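Local coordinates for protein putative transcriptional regulator (Streptomyces coelicolor A3, PDB 2RA5) that probably acts as a GntR-family DNA-binding transcription regulator, with a UTRA domain that holds a meso-tartaric acid molecule in its pocket in this crystal, at residues Pro105-Leu110 with Ile136-Leu141; Ala148-Tyr153 with Gly228-Arg233. All blocks are in the same frame, centred on the assembly; numbering follows the deposited sequence.

Contact 1. Residues Pro105-Leu110 with Ile136-Leu141. With SRT (S,R meso-tartaric acid), chain B.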
# COMPACT_ATOMS: atom_id res chain seq x y z
N PRO A 105 0.58 17.30 -7.79
CA PRO A 105 0.50 17.09 -9.22
C PRO A 105 -0.56 18.02 -9.85
O PRO A 105 -1.14 18.87 -9.17
CB PRO A 105 -0.14 15.71 -9.24
CG PRO A 105 -1.03 15.71 -7.82
CD PRO A 105 -0.74 17.08 -7.21
N ALA A 106 -0.87 17.83 -11.13
CA ALA A 106 -1.97 18.56 -11.77
C ALA A 106 -3.18 17.66 -12.01
O ALA A 106 -3.05 16.48 -12.39
CB ALA A 106 -1.52 19.19 -13.07
N THR A 107 -4.36 18.21 -11.80
CA THR A 107 -5.57 17.40 -11.89
C THR A 107 -6.50 17.83 -13.04
O THR A 107 -6.76 19.02 -13.22
CB THR A 107 -6.33 17.41 -10.54
OG1 THR A 107 -7.67 16.92 -10.73
CG2 THR A 107 -6.38 18.81 -9.97
N LYS A 108 -6.97 16.86 -13.81
CA LYS A 108 -7.96 17.12 -14.86
C LYS A 108 -9.23 16.26 -14.73
O LYS A 108 -9.18 15.03 -14.80
CB LYS A 108 -7.34 16.92 -16.24
CG LYS A 108 -6.33 18.00 -16.59
CD LYS A 108 -5.96 17.96 -18.06
CE LYS A 108 -4.93 19.04 -18.39
NZ LYS A 108 -4.48 18.94 -19.81
N VAL A 109 -10.37 16.91 -14.54
CA VAL A 109 -11.63 16.19 -14.41
C VAL A 109 -12.13 15.57 -15.73
O VAL A 109 -12.32 16.27 -16.71
CB VAL A 109 -12.74 17.09 -13.89
CG1 VAL A 109 -14.00 16.27 -13.71
CG2 VAL A 109 -12.32 17.74 -12.59
N LEU A 110 -12.34 14.26 -15.73
CA LEU A 110 -12.85 13.56 -16.91
C LEU A 110 -14.34 13.20 -16.83
O LEU A 110 -14.98 13.01 -17.85
CB LEU A 110 -12.06 12.28 -17.15
CG LEU A 110 -10.54 12.42 -17.31
CD1 LEU A 110 -9.98 11.23 -18.06
CD2 LEU A 110 -10.20 13.70 -18.04
N ILE A 136 -17.44 11.07 -9.83
CA ILE A 136 -16.36 11.91 -10.33
C ILE A 136 -15.19 11.06 -10.85
O ILE A 136 -14.84 10.03 -10.26
CB ILE A 136 -15.85 12.91 -9.27
CG1 ILE A 136 -16.99 13.85 -8.86
CG2 ILE A 136 -14.70 13.72 -9.81
CD1 ILE A 136 -16.66 14.69 -7.66
N GLU A 137 -14.62 11.48 -11.96
CA GLU A 137 -13.40 10.86 -12.46
C GLU A 137 -12.32 11.92 -12.74
O GLU A 137 -12.58 12.91 -13.42
CB GLU A 137 -13.71 10.00 -13.68
CG GLU A 137 -14.65 8.86 -13.37
CD GLU A 137 -14.83 7.90 -14.52
OE1 GLU A 137 -15.87 7.21 -14.56
OE2 GLU A 137 -13.94 7.83 -15.39
N ARG A 138 -11.13 11.71 -12.19
CA ARG A 138 -10.00 12.62 -12.41
C ARG A 138 -8.76 11.88 -12.91
O ARG A 138 -8.46 10.77 -12.49
CB ARG A 138 -9.58 13.37 -11.14
CG ARG A 138 -10.60 14.29 -10.53
CD ARG A 138 -10.90 13.79 -9.12
NE ARG A 138 -10.18 14.50 -8.07
CZ ARG A 138 -9.99 14.01 -6.85
NH1 ARG A 138 -9.32 14.71 -5.93
NH2 ARG A 138 -10.45 12.80 -6.54
N LEU A 139 -8.02 12.54 -13.80
CA LEU A 139 -6.67 12.12 -14.13
C LEU A 139 -5.69 13.05 -13.40
O LEU A 139 -5.85 14.27 -13.43
CB LEU A 139 -6.46 12.15 -15.64
CG LEU A 139 -5.17 11.59 -16.24
CD1 LEU A 139 -5.09 10.08 -16.12
CD2 LEU A 139 -5.06 12.01 -17.70
N ARG A 140 -4.73 12.47 -12.70
CA ARG A 140 -3.67 13.25 -12.06
C ARG A 140 -2.40 13.12 -12.88
O ARG A 140 -1.96 12.02 -13.20
CB ARG A 140 -3.39 12.75 -10.65
CG ARG A 140 -4.46 13.11 -9.68
CD ARG A 140 -4.16 14.41 -8.95
NE ARG A 140 -4.60 14.27 -7.56
CZ ARG A 140 -5.51 15.03 -6.96
NH1 ARG A 140 -6.07 16.04 -7.62
NH2 ARG A 140 -5.84 14.79 -5.70
N LEU A 141 -1.81 14.25 -13.24
CA LEU A 141 -0.54 14.18 -13.96
C LEU A 141 0.61 14.86 -13.24
O LEU A 141 0.41 15.85 -12.52
CB LEU A 141 -0.67 14.72 -15.39
CG LEU A 141 -1.91 14.28 -16.18
CD1 LEU A 141 -3.09 15.18 -15.82
CD2 LEU A 141 -1.66 14.30 -17.69
O1 SRT B . -9.30 11.73 -3.63
O11 SRT B . -7.22 10.95 -3.50
C1 SRT B . -8.05 11.91 -3.58
C2 SRT B . -7.52 13.33 -3.67
O2 SRT B . -8.60 14.26 -3.69
C3 SRT B . -6.50 13.63 -2.55
O3 SRT B . -5.63 14.72 -2.89
C4 SRT B . -7.19 13.99 -1.27
O4 SRT B . -7.43 15.20 -0.99
O41 SRT B . -7.47 13.01 -0.54
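Thr-107 and Arg-140 lie side by side on the ligand-facing side of two antiparallel strands, with Arg-140 NH1 3.2 Å from Thr-107 CB. The guanidinium meets that carbon at its edge, while further back Arg-140 CD packs against Pro-105 CG at 3.6 Å. Arg-140 bends at chi2 (-93°) and chi3, which brings its end over to the neighbouring strand and sets NH2 2.8 Å from O3 of the tartaric acid. Arg-138 reaches the same ligand: its NH1 points at O2, modelled so close that the exact geometry there is doubtful, and NH2 makes a weak bond to O1. Both arginines belong to the ligand pocket of the UTRA domain, whose antiparallel sheet ends within this chain at strand 106-116. Paired backbone bonds join Ala-106 to Leu-141 and Lys-108 to Leu-139, and Leu-110 N reaches Glu-137 O at 2.7 Å. With an alanine at Arg-140, the loss of CD and the guanidinium is likely to open a gap beside Pro-105 and Thr-107 and remove a positive charge near ligand O3. The reverse side, with Ala-106, Lys-108, Leu-139 and Leu-141, is looser and more exposed; Lys-108 runs extended away from the sheet, and Leu-110 CD1 only grazes Leu-139 CB at 4.4 Å.

Contact 2. Residues Ala148-Tyr153 with Gly228-Arg233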
# COMPACT_ATOMS: atom_id res chain seq x y z
N ALA A 148 -2.07 8.81 -12.19
CA ALA A 148 -3.13 8.07 -11.53
C ALA A 148 -4.49 8.39 -12.14
O ALA A 148 -4.72 9.50 -12.64
CB ALA A 148 -3.13 8.39 -10.06
N TYR A 149 -5.37 7.40 -12.09
CA TYR A 149 -6.78 7.55 -12.48
C TYR A 149 -7.72 7.41 -11.26
O TYR A 149 -7.81 6.34 -10.66
CB TYR A 149 -7.16 6.55 -13.57
CG TYR A 149 -8.37 7.01 -14.31
CD1 TYR A 149 -8.34 8.18 -15.05
CD2 TYR A 149 -9.57 6.31 -14.25
CE1 TYR A 149 -9.44 8.63 -15.72
CE2 TYR A 149 -10.69 6.75 -14.93
CZ TYR A 149 -10.62 7.92 -15.66
OH TYR A 149 -11.70 8.40 -16.35
N LEU A 150 -8.40 8.50 -10.90
CA LEU A 150 -9.19 8.55 -9.67
C LEU A 150 -10.71 8.59 -9.90
O LEU A 150 -11.23 9.61 -10.33
CB LEU A 150 -8.79 9.79 -8.86
CG LEU A 150 -7.31 10.10 -8.61
CD1 LEU A 150 -7.16 11.27 -7.65
CD2 LEU A 150 -6.56 8.87 -8.12
N CYS A 151 -11.41 7.49 -9.59
CA CYS A 151 -12.88 7.49 -9.60
C CYS A 151 -13.44 7.62 -8.18
O CYS A 151 -13.13 6.81 -7.31
CB CYS A 151 -13.45 6.21 -10.23
SG CYS A 151 -12.72 5.70 -11.80
N ASN A 152 -14.27 8.63 -7.95
CA ASN A 152 -14.93 8.77 -6.65
C ASN A 152 -16.46 8.83 -6.67
O ASN A 152 -17.07 9.31 -7.62
CB ASN A 152 -14.35 9.95 -5.84
CG ASN A 152 -12.85 9.84 -5.63
OD1 ASN A 152 -12.38 9.35 -4.60
ND2 ASN A 152 -12.09 10.24 -6.62
N TYR A 153 -17.07 8.33 -5.60
CA TYR A 153 -18.51 8.35 -5.47
C TYR A 153 -18.90 9.00 -4.18
O TYR A 153 -18.37 8.67 -3.13
CB TYR A 153 -19.05 6.93 -5.49
CG TYR A 153 -18.71 6.20 -6.77
CD1 TYR A 153 -17.53 5.47 -6.88
CD2 TYR A 153 -19.57 6.23 -7.86
CE1 TYR A 153 -17.21 4.80 -8.05
CE2 TYR A 153 -19.26 5.57 -9.03
CZ TYR A 153 -18.08 4.85 -9.12
OH TYR A 153 -17.76 4.18 -10.28
N GLY A 228 -13.70 5.77 -2.98
CA GLY A 228 -12.80 5.97 -4.10
C GLY A 228 -12.24 4.66 -4.59
O GLY A 228 -11.96 3.74 -3.82
N THR A 229 -12.07 4.58 -5.89
CA THR A 229 -11.49 3.41 -6.52
C THR A 229 -10.45 3.94 -7.51
O THR A 229 -10.78 4.59 -8.50
CB THR A 229 -12.59 2.49 -7.14
OG1 THR A 229 -12.06 1.18 -7.40
CG2 THR A 229 -13.23 3.09 -8.41
N HIS A 230 -9.18 3.68 -7.21
CA HIS A 230 -8.09 4.34 -7.92
C HIS A 230 -7.08 3.38 -8.53
O HIS A 230 -6.88 2.28 -8.02
CB HIS A 230 -7.34 5.26 -6.96
CG HIS A 230 -8.23 6.18 -6.18
ND1 HIS A 230 -8.11 6.35 -4.83
CD2 HIS A 230 -9.25 6.98 -6.58
CE1 HIS A 230 -9.01 7.23 -4.41
NE2 HIS A 230 -9.72 7.62 -5.47
N THR A 231 -6.45 3.84 -9.61
CA THR A 231 -5.34 3.14 -10.27
C THR A 231 -4.12 4.06 -10.39
O THR A 231 -4.25 5.27 -10.62
CB THR A 231 -5.72 2.70 -11.68
OG1 THR A 231 -6.51 3.73 -12.30
CG2 THR A 231 -6.50 1.41 -11.65
N TYR A 232 -2.94 3.47 -10.24
CA TYR A 232 -1.70 4.23 -10.33
C TYR A 232 -0.69 3.52 -11.20
O TYR A 232 -0.49 2.30 -11.05
CB TYR A 232 -1.09 4.40 -8.94
CG TYR A 232 -2.04 4.91 -7.90
CD1 TYR A 232 -2.87 4.05 -7.20
CD2 TYR A 232 -2.10 6.27 -7.59
CE1 TYR A 232 -3.74 4.52 -6.24
CE2 TYR A 232 -2.97 6.75 -6.63
CZ TYR A 232 -3.79 5.87 -5.96
OH TYR A 232 -4.66 6.36 -4.99
N ARG A 233 -0.04 4.28 -12.08
CA ARG A 233 1.10 3.77 -12.86
C ARG A 233 2.29 3.51 -11.94
O ARG A 233 2.87 4.46 -11.40
CB ARG A 233 1.52 4.79 -13.92
CG ARG A 233 0.40 5.23 -14.85
CD ARG A 233 0.95 6.11 -15.95
NE ARG A 233 1.93 5.40 -16.76
CZ ARG A 233 2.85 6.00 -17.51
NH1 ARG A 233 3.70 5.26 -18.21
NH2 ARG A 233 2.92 7.32 -17.54
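His-230 packs its ring against Leu-150, the two side chains meeting at a slant: Leu-150 CD2 comes within 3.6 Å of His-230 CD2, and Leu-150 CA approaches the same ring carbon. With CG anti to its own carbonyl carbon (chi1 -50°), His-230 leans over the neighbouring strand, and the rim of its ring faces Cys-151 N. Beyond Leu-150, Ala-148 CB sits 3.4 Å from Tyr-232 CD2, meeting that ring obliquely. Asn-152 lies at the other end of this row, opposite Gly-228, its amide plane turned 51° from the imidazole.

On the reverse side the contacts are smaller. Cys-151 CB meets Thr-229 CG2 at 3.6 Å, and this methyl also lies at the edge of the Tyr-153 ring. Thr-231 turns OG1 into the position between its backbone N and carbonyl carbon, from where it gives a weak bond to Tyr-149 O, so that oxygen takes two donors, the stronger being Thr-231 N at 3.0 Å.

These pairs ride on two central strands of the antiparallel UTRA sheet, almost exactly opposed at 174°. Thr-229 N bonds to Cys-151 O at 2.8 Å, whereas the return bond from Cys-151 N to Thr-229 O is longer, 3.2 Å, its donor standing above the carbonyl plane.

Around these pairs comes the next shell. Met-213 and Arg-215 of the adjoining strand pack on His-230, Tyr-237 stacks on the Tyr-232 ring while Phe-239 meets it edge-to-face, and helix 196-202 lies against Thr-231 and Tyr-149. The side chain of Asn-152 packs on Arg-138 and Arg-215 and touches the tartaric acid, which puts this end of the row at the ligand pocket.

How the contacts relate
Contacts 1 and 2 sit in one antiparallel sheet, their centres 9 Å apart, and are joined where strands 132-142 and 145-154 run as neighbours. Backbone bonding there includes Ile-136 O to Asn-152 N at 2.8 Å, and Tyr-149 OH probably bonds Glu-137 OE2 at 2.5 Å. Contact 2 is interior, close to the chain centre, and mixes aromatic and aliphatic packing with polar side chains between two central strands; contact 1 is partly exposed, involves an outermost strand of the sheet within this chain, and is richer in charge. Both border the tartaric acid: contact 1 brings two arginines to it, contact 2 the side chain of Asn-152, while Leu-171 and Arg-215 add further hydrogen bonds.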